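Local coordinates for protein dihydrodipicolinate synthase (Bacillus clausii KSM-K16, PDB 3E96) that probably catalyses a 4-hydroxy-tetrahydrodipicolinate synthase reaction, as a TIM-barrel lyase of the DapA family, at residues Val51-Tyr60 / Val110-Pro118; Asp244-Lys254 / Leu292-Trp300. All blocks are in the same frame, centred on the assembly; numbering follows the deposited sequence.

Interaction 1: residues Val51-Tyr60 / Val110-Pro118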
loop_
_atom_site.group_PDB
_atom_site.type_symbol
_atom_site.label_atom_id
_atom_site.label_comp_id
_atom_site.label_asym_id
_atom_site.label_seq_id
_atom_site.Cartn_x
_atom_site.Cartn_y
_atom_site.Cartn_z
ATOM N N VAL B 51 -1.244 4.742 19.786
ATOM C CA VAL B 51 -0.522 4.792 18.525
ATOM C C VAL B 51 -1.156 5.632 17.419
ATOM O O VAL B 51 -1.843 5.106 16.545
ATOM C CB VAL B 51 -0.315 3.353 17.989
ATOM C CG1 VAL B 51 0.635 3.353 16.802
ATOM C CG2 VAL B 51 0.215 2.461 19.101
ATOM N N PRO B 52 -0.934 6.954 17.444
ATOM C CA PRO B 52 -1.514 7.794 16.393
ATOM C C PRO B 52 -0.882 7.394 15.058
ATOM O O PRO B 52 0.232 6.866 15.025
ATOM C CB PRO B 52 -1.128 9.209 16.823
ATOM C CG PRO B 52 0.158 8.996 17.597
ATOM C CD PRO B 52 -0.170 7.760 18.411
ATOM N N CYS B 53 -1.593 7.639 13.964
ATOM C CA CYS B 53 -1.094 7.285 12.641
ATOM C C CYS B 53 -0.940 5.781 12.458
ATOM O O CYS B 53 -0.084 5.313 11.699
ATOM C CB CYS B 53 0.232 7.997 12.365
ATOM S SG CYS B 53 -0.011 9.748 11.986
ATOM N N GLY B 54 -1.768 5.027 13.175
ATOM C CA GLY B 54 -1.762 3.582 13.045
ATOM C C GLY B 54 -2.736 3.283 11.920
ATOM O O GLY B 54 -3.341 4.203 11.369
ATOM N N ASN B 55 -2.916 2.022 11.558
ATOM C CA ASN B 55 -3.838 1.744 10.468
ATOM C C ASN B 55 -5.295 1.942 10.861
ATOM O O ASN B 55 -6.122 2.266 10.015
ATOM C CB ASN B 55 -3.587 0.347 9.901
ATOM C CG ASN B 55 -2.554 0.365 8.781
ATOM O OD1 ASN B 55 -1.730 -0.536 8.667
ATOM N ND2 ASN B 55 -2.602 1.404 7.942
ATOM N N THR B 56 -5.603 1.780 12.145
ATOM C CA THR B 56 -6.967 1.988 12.619
ATOM C C THR B 56 -7.259 3.489 12.520
ATOM O O THR B 56 -8.411 3.907 12.429
ATOM C CB THR B 56 -7.130 1.548 14.088
ATOM O OG1 THR B 56 -6.620 0.220 14.248
ATOM C CG2 THR B 56 -8.607 1.558 14.488
ATOM N N SER B 57 -6.190 4.285 12.531
ATOM C CA SER B 57 -6.281 5.744 12.433
ATOM C C SER B 57 -6.437 6.180 10.978
ATOM O O SER B 57 -6.525 7.378 10.693
ATOM C CB SER B 57 -5.003 6.394 12.977
ATOM O OG SER B 57 -4.550 5.758 14.156
ATOM N N GLU B 58 -6.447 5.207 10.068
ATOM C CA GLU B 58 -6.549 5.466 8.631
ATOM C C GLU B 58 -5.386 6.339 8.158
ATOM O O GLU B 58 -5.553 7.302 7.411
ATOM C CB GLU B 58 -7.894 6.108 8.290
ATOM C CG GLU B 58 -9.061 5.146 8.447
ATOM C CD GLU B 58 -10.400 5.802 8.187
ATOM O OE1 GLU B 58 -10.799 5.910 7.005
ATOM O OE2 GLU B 58 -11.049 6.224 9.175
ATOM N N PHE B 59 -4.194 5.966 8.611
ATOM C CA PHE B 59 -2.954 6.653 8.274
ATOM C C PHE B 59 -2.801 6.988 6.788
ATOM O O PHE B 59 -2.487 8.126 6.424
ATOM C CB PHE B 59 -1.779 5.783 8.734
ATOM C CG PHE B 59 -0.437 6.275 8.285
ATOM C CD1 PHE B 59 0.065 7.484 8.744
ATOM C CD2 PHE B 59 0.343 5.504 7.426
ATOM C CE1 PHE B 59 1.327 7.923 8.360
ATOM C CE2 PHE B 59 1.606 5.932 7.035
ATOM C CZ PHE B 59 2.100 7.146 7.505
ATOM N N TYR B 60 -3.023 6.002 5.924
ATOM C CA TYR B 60 -2.866 6.220 4.491
ATOM C C TYR B 60 -3.887 7.151 3.851
ATOM O O TYR B 60 -3.725 7.554 2.698
ATOM C CB TYR B 60 -2.828 4.873 3.772
ATOM C CG TYR B 60 -1.573 4.100 4.115
ATOM C CD1 TYR B 60 -0.318 4.599 3.774
ATOM C CD2 TYR B 60 -1.636 2.895 4.813
ATOM C CE1 TYR B 60 0.847 3.921 4.118
ATOM C CE2 TYR B 60 -0.474 2.204 5.164
ATOM C CZ TYR B 60 0.764 2.728 4.809
ATOM O OH TYR B 60 1.917 2.052 5.136
ATOM N N VAL B 110 8.443 5.435 17.497
ATOM C CA VAL B 110 7.742 5.379 16.221
ATOM C C VAL B 110 7.459 3.924 15.878
ATOM O O VAL B 110 8.150 3.019 16.356
ATOM C CB VAL B 110 8.581 5.977 15.056
ATOM C CG1 VAL B 110 8.812 7.460 15.279
ATOM C CG2 VAL B 110 9.906 5.229 14.925
ATOM N N MET B 111 6.417 3.704 15.081
ATOM C CA MET B 111 6.078 2.368 14.603
ATOM C C MET B 111 6.209 2.471 13.092
ATOM O O MET B 111 5.512 3.258 12.446
ATOM C CB MET B 111 4.639 1.961 14.946
ATOM C CG MET B 111 4.229 0.611 14.298
ATOM S SD MET B 111 2.465 0.209 14.401
ATOM C CE MET B 111 1.789 1.383 13.236
ATOM N N ILE B 112 7.119 1.695 12.523
ATOM C CA ILE B 112 7.301 1.734 11.085
ATOM C C ILE B 112 6.340 0.744 10.444
ATOM O O ILE B 112 6.440 -0.466 10.665
ATOM C CB ILE B 112 8.742 1.358 10.684
ATOM C CG1 ILE B 112 9.747 2.171 11.508
ATOM C CG2 ILE B 112 8.951 1.640 9.199
ATOM C CD1 ILE B 112 11.199 1.776 11.256
ATOM N N HIS B 113 5.395 1.269 9.669
ATOM C CA HIS B 113 4.425 0.434 8.973
ATOM C C HIS B 113 5.160 -0.472 8.007
ATOM O O HIS B 113 6.302 -0.204 7.638
ATOM C CB HIS B 113 3.453 1.294 8.160
ATOM C CG HIS B 113 2.366 1.918 8.975
ATOM N ND1 HIS B 113 1.260 1.215 9.400
ATOM C CD2 HIS B 113 2.224 3.174 9.459
ATOM C CE1 HIS B 113 0.482 2.012 10.113
ATOM N NE2 HIS B 113 1.045 3.207 10.163
ATOM N N MET B 114 4.504 -1.553 7.603
ATOM C CA MET B 114 5.091 -2.456 6.628
ATOM C C MET B 114 5.091 -1.619 5.351
ATOM O O MET B 114 4.105 -0.946 5.055
ATOM C CB MET B 114 4.196 -3.688 6.444
ATOM C CG MET B 114 4.780 -4.772 5.541
ATOM S SD MET B 114 6.134 -5.692 6.336
ATOM C CE MET B 114 6.970 -6.468 4.816
ATOM N N PRO B 115 6.195 -1.628 4.589
ATOM C CA PRO B 115 6.192 -0.826 3.360
ATOM C C PRO B 115 5.050 -1.252 2.431
ATOM O O PRO B 115 4.740 -2.439 2.332
ATOM C CB PRO B 115 7.581 -1.093 2.768
ATOM C CG PRO B 115 7.946 -2.459 3.320
ATOM C CD PRO B 115 7.460 -2.363 4.744
ATOM N N ILE B 116 4.418 -0.289 1.762
ATOM C CA ILE B 116 3.313 -0.622 0.871
ATOM C C ILE B 116 3.702 -0.818 -0.591
ATOM O O ILE B 116 2.833 -0.994 -1.445
ATOM C CB ILE B 116 2.160 0.428 0.960
ATOM C CG1 ILE B 116 2.717 1.856 0.961
ATOM C CG2 ILE B 116 1.336 0.180 2.218
ATOM C CD1 ILE B 116 3.373 2.278 -0.338
ATOM N N HIS B 117 4.999 -0.804 -0.883
ATOM C CA HIS B 117 5.460 -0.995 -2.260
ATOM C C HIS B 117 4.955 -2.338 -2.786
ATOM O O HIS B 117 5.006 -3.343 -2.077
ATOM C CB HIS B 117 6.994 -0.995 -2.319
ATOM C CG HIS B 117 7.636 0.163 -1.619
ATOM N ND1 HIS B 117 7.435 0.431 -0.283
ATOM C CD2 HIS B 117 8.517 1.093 -2.061
ATOM C CE1 HIS B 117 8.164 1.474 0.070
ATOM N NE2 HIS B 117 8.831 1.894 -0.990
ATOM N N PRO B 118 4.462 -2.382 -4.038
ATOM C CA PRO B 118 3.972 -3.654 -4.580
ATOM C C PRO B 118 5.086 -4.686 -4.751
ATOM O O PRO B 118 4.828 -5.890 -4.810
ATOM C CB PRO B 118 3.355 -3.249 -5.917
ATOM C CG PRO B 118 4.149 -2.045 -6.309
ATOM C CD PRO B 118 4.257 -1.291 -5.007
HETATM O O HOH W 1 1.496 -1.542 8.321
HETATM O O HOH W 2 1.477 -0.513 5.679
#
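His113 pushes its imidazole into the loop formed by residues 51-60 and is gripped there at nearly every atom. Its CB lies 3.5 Å from Tyr60 OH. With CG beside the backbone N and anti to the carbonyl carbon (chi1 -79°), the ring swings toward Cys53 and Gly54. CD2 comes to 3.6 Å from Phe59 CD2; the rings are near parallel, 13° apart, but slid until they barely overlap. Tyr60 turns its edge toward the face of the imidazole on this same side, and the opposite face carries the methyl CE of Met111, offset toward the rim. That methyl also reaches Gly54 CA (4.2 Å).

All this happens at the C-terminal ends of strands 49-50 and 109-112, which strand 83-88 separates in the (beta/alpha)8 barrel, where enzymes of this fold keep their active sites. Thr56, a predicted pyruvate-binding residue, belongs to the same loop, and the side chain of Met111 is about 3 Å from that of Lys167, the predicted Schiff-base lysine.

Further out, ND1 shares a water with Met114 N, 3.0 Å from ND1, and Asn55 OD1 binds that water weakly. CE1 faces the Asn55 amide, whose plane is turned 48° from the ring. At the tip His113 NE2 donates to Cys53 O over 2.8 Å, almost straight and within both the ring and carbonyl planes, which fixes the rotation of the imidazole. A second water joins Tyr60 OH to Met114 O. Ile116 CG2 packs 3.7 Å from Tyr60 CZ, and both side chains also touch the second subunit: Tyr60 meets its Ile116, and Ile116 its Tyr60.

Interaction 2: residues Asp244-Lys254 / Leu292-Trp300; sequences DIVPFEDLRGK and LVTELLSSW
Leu296 sits against Pro247 and Phe248 with its two methyls parted: CD1 presses on Pro247 CB at 3.4 Å, tighter than usual, while CD2 meets the edge of the Phe248 ring at CD1, also 3.4 Å away. Trp300 crosses Phe248 at about a right angle, its CH2 lying 3.4 Å from Phe248 CB and its CZ3 over one face of the phenyl ring. One turn further along, Leu251 sends CD2 to Val293 CG2 (3.6 Å) and CD1 to Leu292 CD1 (3.9 Å).

The polar bond of the interface runs from Trp300 NE1 to Asp244 O, 2.9 Å long, with the donor above the carbonyl plane.

Behind these contacts stand two nearly antiparallel helices, 166° between directions and 10.5 Å between axes, from the helical C-terminal region that follows the barrel. Ser299 OG and Trp300 N both bond to Leu296 O, which secures the helix end carrying the indole. Lys222 bridges Asp244 OD2 and makes a cation-pi contact with Trp300; Lys254 NZ, near Leu292, pairs with Asp289.

Helix 244-252 is kinked: Pro247 has no N-H to give, and Phe248 N makes no bond to Asp244 O one turn back. The carbonyl of Asp244 is thereby available to the indole N-H, and a defect in one helix becomes a hydrogen bond to the other.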
loop_
_atom_site.group_PDB
_atom_site.type_symbol
_atom_site.label_atom_id
_atom_site.label_comp_id
_atom_site.label_asym_id
_atom_site.label_seq_id
_atom_site.Cartn_x
_atom_site.Cartn_y
_atom_site.Cartn_z
ATOM N N ASP B 244 -16.559 -13.530 23.660
ATOM C CA ASP B 244 -17.376 -12.322 23.735
ATOM C C ASP B 244 -16.978 -11.279 22.687
ATOM O O ASP B 244 -17.832 -10.586 22.138
ATOM C CB ASP B 244 -17.242 -11.713 25.140
ATOM C CG ASP B 244 -18.188 -10.551 25.377
ATOM O OD1 ASP B 244 -19.416 -10.754 25.295
ATOM O OD2 ASP B 244 -17.703 -9.432 25.655
ATOM N N ILE B 245 -15.681 -11.182 22.405
ATOM C CA ILE B 245 -15.172 -10.193 21.454
ATOM C C ILE B 245 -15.025 -10.644 19.996
ATOM O O ILE B 245 -15.113 -9.822 19.084
ATOM C CB ILE B 245 -13.806 -9.645 21.940
ATOM C CG1 ILE B 245 -13.969 -8.998 23.319
ATOM C CG2 ILE B 245 -13.260 -8.621 20.955
ATOM C CD1 ILE B 245 -12.651 -8.635 23.989
ATOM N N VAL B 246 -14.814 -11.938 19.771
ATOM C CA VAL B 246 -14.616 -12.445 18.411
ATOM C C VAL B 246 -15.609 -11.995 17.332
ATOM O O VAL B 246 -15.200 -11.590 16.242
ATOM C CB VAL B 246 -14.541 -13.990 18.395
ATOM C CG1 VAL B 246 -14.475 -14.494 16.953
ATOM C CG2 VAL B 246 -13.305 -14.449 19.147
ATOM N N PRO B 247 -16.920 -12.064 17.609
ATOM C CA PRO B 247 -17.892 -11.644 16.594
ATOM C C PRO B 247 -17.652 -10.222 16.078
ATOM O O PRO B 247 -17.824 -9.946 14.891
ATOM C CB PRO B 247 -19.229 -11.788 17.319
ATOM C CG PRO B 247 -18.975 -12.940 18.252
ATOM C CD PRO B 247 -17.602 -12.610 18.798
ATOM N N PHE B 248 -17.249 -9.329 16.974
ATOM C CA PHE B 248 -16.981 -7.947 16.605
ATOM C C PHE B 248 -15.773 -7.887 15.675
ATOM O O PHE B 248 -15.790 -7.184 14.661
ATOM C CB PHE B 248 -16.704 -7.109 17.856
ATOM C CG PHE B 248 -16.513 -5.640 17.575
ATOM C CD1 PHE B 248 -17.581 -4.853 17.155
ATOM C CD2 PHE B 248 -15.266 -5.045 17.738
ATOM C CE1 PHE B 248 -17.412 -3.488 16.901
ATOM C CE2 PHE B 248 -15.082 -3.683 17.488
ATOM C CZ PHE B 248 -16.158 -2.905 17.069
ATOM N N GLU B 249 -14.724 -8.625 16.026
ATOM C CA GLU B 249 -13.519 -8.642 15.209
ATOM C C GLU B 249 -13.782 -9.276 13.845
ATOM O O GLU B 249 -13.223 -8.838 12.836
ATOM C CB GLU B 249 -12.390 -9.373 15.945
ATOM C CG GLU B 249 -11.870 -8.593 17.154
ATOM C CD GLU B 249 -11.259 -7.253 16.759
ATOM O OE1 GLU B 249 -10.204 -7.254 16.092
ATOM O OE2 GLU B 249 -11.835 -6.197 17.102
ATOM N N ASP B 250 -14.638 -10.296 13.803
ATOM C CA ASP B 250 -14.952 -10.929 12.526
ATOM C C ASP B 250 -15.751 -9.985 11.636
ATOM O O ASP B 250 -15.576 -9.977 10.417
ATOM C CB ASP B 250 -15.727 -12.233 12.731
ATOM C CG ASP B 250 -14.853 -13.345 13.267
ATOM O OD1 ASP B 250 -13.625 -13.303 13.034
ATOM O OD2 ASP B 250 -15.392 -14.270 13.908
ATOM N N LEU B 251 -16.617 -9.178 12.242
ATOM C CA LEU B 251 -17.411 -8.230 11.472
ATOM C C LEU B 251 -16.493 -7.157 10.882
ATOM O O LEU B 251 -16.685 -6.717 9.747
ATOM C CB LEU B 251 -18.477 -7.587 12.357
ATOM C CG LEU B 251 -19.479 -6.662 11.661
ATOM C CD1 LEU B 251 -20.081 -7.346 10.441
ATOM C CD2 LEU B 251 -20.572 -6.282 12.657
ATOM N N ARG B 252 -15.495 -6.741 11.659
ATOM C CA ARG B 252 -14.522 -5.751 11.204
ATOM C C ARG B 252 -13.689 -6.340 10.064
ATOM O O ARG B 252 -13.248 -5.628 9.162
ATOM C CB ARG B 252 -13.568 -5.369 12.341
ATOM C CG ARG B 252 -14.183 -4.549 13.464
ATOM C CD ARG B 252 -13.135 -4.263 14.531
ATOM N NE ARG B 252 -12.021 -3.479 14.002
ATOM C CZ ARG B 252 -10.852 -3.326 14.620
ATOM N NH1 ARG B 252 -10.637 -3.912 15.791
ATOM N NH2 ARG B 252 -9.902 -2.577 14.074
ATOM N N GLY B 253 -13.467 -7.647 10.128
ATOM C CA GLY B 253 -12.663 -8.321 9.122
ATOM C C GLY B 253 -13.327 -8.606 7.786
ATOM O O GLY B 253 -12.661 -9.070 6.857
ATOM N N LYS B 254 -14.626 -8.339 7.670
ATOM C CA LYS B 254 -15.330 -8.586 6.411
ATOM C C LYS B 254 -14.726 -7.841 5.219
ATOM O O LYS B 254 -14.186 -6.737 5.360
ATOM C CB LYS B 254 -16.815 -8.208 6.530
ATOM C CG LYS B 254 -17.637 -9.160 7.390
ATOM C CD LYS B 254 -19.138 -8.857 7.302
ATOM C CE LYS B 254 -19.702 -9.188 5.927
ATOM N NZ LYS B 254 -21.189 -9.007 5.862
ATOM N N LEU B 292 -26.050 -5.928 11.436
ATOM C CA LEU B 292 -25.159 -6.837 12.144
ATOM C C LEU B 292 -24.455 -6.116 13.295
ATOM O O LEU B 292 -24.210 -6.709 14.342
ATOM C CB LEU B 292 -24.120 -7.433 11.184
ATOM C CG LEU B 292 -24.657 -8.356 10.089
ATOM C CD1 LEU B 292 -23.526 -8.758 9.149
ATOM C CD2 LEU B 292 -25.291 -9.588 10.726
ATOM N N VAL B 293 -24.124 -4.840 13.101
ATOM C CA VAL B 293 -23.465 -4.068 14.157
ATOM C C VAL B 293 -24.472 -3.851 15.290
ATOM O O VAL B 293 -24.133 -3.940 16.473
ATOM C CB VAL B 293 -22.984 -2.686 13.645
ATOM C CG1 VAL B 293 -22.497 -1.827 14.822
ATOM C CG2 VAL B 293 -21.852 -2.868 12.639
ATOM N N THR B 294 -25.711 -3.567 14.910
ATOM C CA THR B 294 -26.776 -3.350 15.881
ATOM C C THR B 294 -26.987 -4.605 16.722
ATOM O O THR B 294 -26.999 -4.543 17.952
ATOM C CB THR B 294 -28.097 -2.988 15.168
ATOM O OG1 THR B 294 -27.941 -1.733 14.500
ATOM C CG2 THR B 294 -29.250 -2.893 16.170
ATOM N N GLU B 295 -27.131 -5.748 16.057
ATOM C CA GLU B 295 -27.351 -7.008 16.758
ATOM C C GLU B 295 -26.175 -7.358 17.662
ATOM O O GLU B 295 -26.351 -7.986 18.705
ATOM C CB GLU B 295 -27.588 -8.140 15.754
ATOM C CG GLU B 295 -28.641 -7.810 14.707
ATOM C CD GLU B 295 -28.945 -8.973 13.781
ATOM O OE1 GLU B 295 -28.009 -9.729 13.438
ATOM O OE2 GLU B 295 -30.120 -9.122 13.385
ATOM N N LEU B 296 -24.974 -6.950 17.265
ATOM C CA LEU B 296 -23.785 -7.236 18.060
ATOM C C LEU B 296 -23.779 -6.384 19.332
ATOM O O LEU B 296 -23.486 -6.877 20.426
ATOM C CB LEU B 296 -22.529 -6.956 17.233
ATOM C CG LEU B 296 -21.223 -7.616 17.673
ATOM C CD1 LEU B 296 -21.360 -9.128 17.595
ATOM C CD2 LEU B 296 -20.096 -7.156 16.766
ATOM N N LEU B 297 -24.101 -5.104 19.184
ATOM C CA LEU B 297 -24.139 -4.197 20.325
ATOM C C LEU B 297 -25.275 -4.604 21.254
ATOM O O LEU B 297 -25.177 -4.465 22.474
ATOM C CB LEU B 297 -24.332 -2.753 19.854
ATOM C CG LEU B 297 -23.155 -2.151 19.081
ATOM C CD1 LEU B 297 -23.484 -0.727 18.673
ATOM C CD2 LEU B 297 -21.897 -2.188 19.940
ATOM N N SER B 298 -26.349 -5.114 20.664
ATOM C CA SER B 298 -27.495 -5.566 21.438
ATOM C C SER B 298 -27.076 -6.774 22.277
ATOM O O SER B 298 -27.410 -6.865 23.458
ATOM C CB SER B 298 -28.642 -5.948 20.498
ATOM O OG SER B 298 -29.793 -6.345 21.223
ATOM N N SER B 299 -26.329 -7.695 21.673
ATOM C CA SER B 299 -25.882 -8.883 22.392
ATOM C C SER B 299 -24.926 -8.505 23.518
ATOM O O SER B 299 -24.880 -9.180 24.550
ATOM C CB SER B 299 -25.203 -9.876 21.441
ATOM O OG SER B 299 -23.901 -9.441 21.084
ATOM N N TRP B 300 -24.161 -7.434 23.322
ATOM C CA TRP B 300 -23.230 -6.969 24.348
ATOM C C TRP B 300 -24.002 -6.199 25.415
ATOM O O TRP B 300 -23.421 -5.717 26.386
ATOM C CB TRP B 300 -22.168 -6.036 23.756
ATOM C CG TRP B 300 -20.958 -6.725 23.208
ATOM C CD1 TRP B 300 -20.522 -7.982 23.504
ATOM C CD2 TRP B 300 -19.979 -6.155 22.333
ATOM N NE1 TRP B 300 -19.326 -8.232 22.869
ATOM C CE2 TRP B 300 -18.969 -7.127 22.145
ATOM C CE3 TRP B 300 -19.852 -4.917 21.692
ATOM C CZ2 TRP B 300 -17.847 -6.896 21.342
ATOM C CZ3 TRP B 300 -18.734 -4.686 20.893
ATOM C CH2 TRP B 300 -17.747 -5.674 20.727
#

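From the N terminus, the chain first closes at interaction 1, where the loop after strand 49-50 meets the end of strand 109-112; the 49 residues between include helices 64-78 and 92-105 and strand 83-88. The remaining barrel strands follow before interaction 2 opens, so the two contacts are in series, neither nested nor crossed. Interaction 2 then joins helix 235-252 to helix 287-299 across a connection that contains helix 262-270. That helix links the two regions: its Lys265 forms a salt bridge with Glu58 of the 51-60 loop, while its Ile264 touches Arg252 and its Met270 touches Leu297. The contact centres lie 24 Å apart.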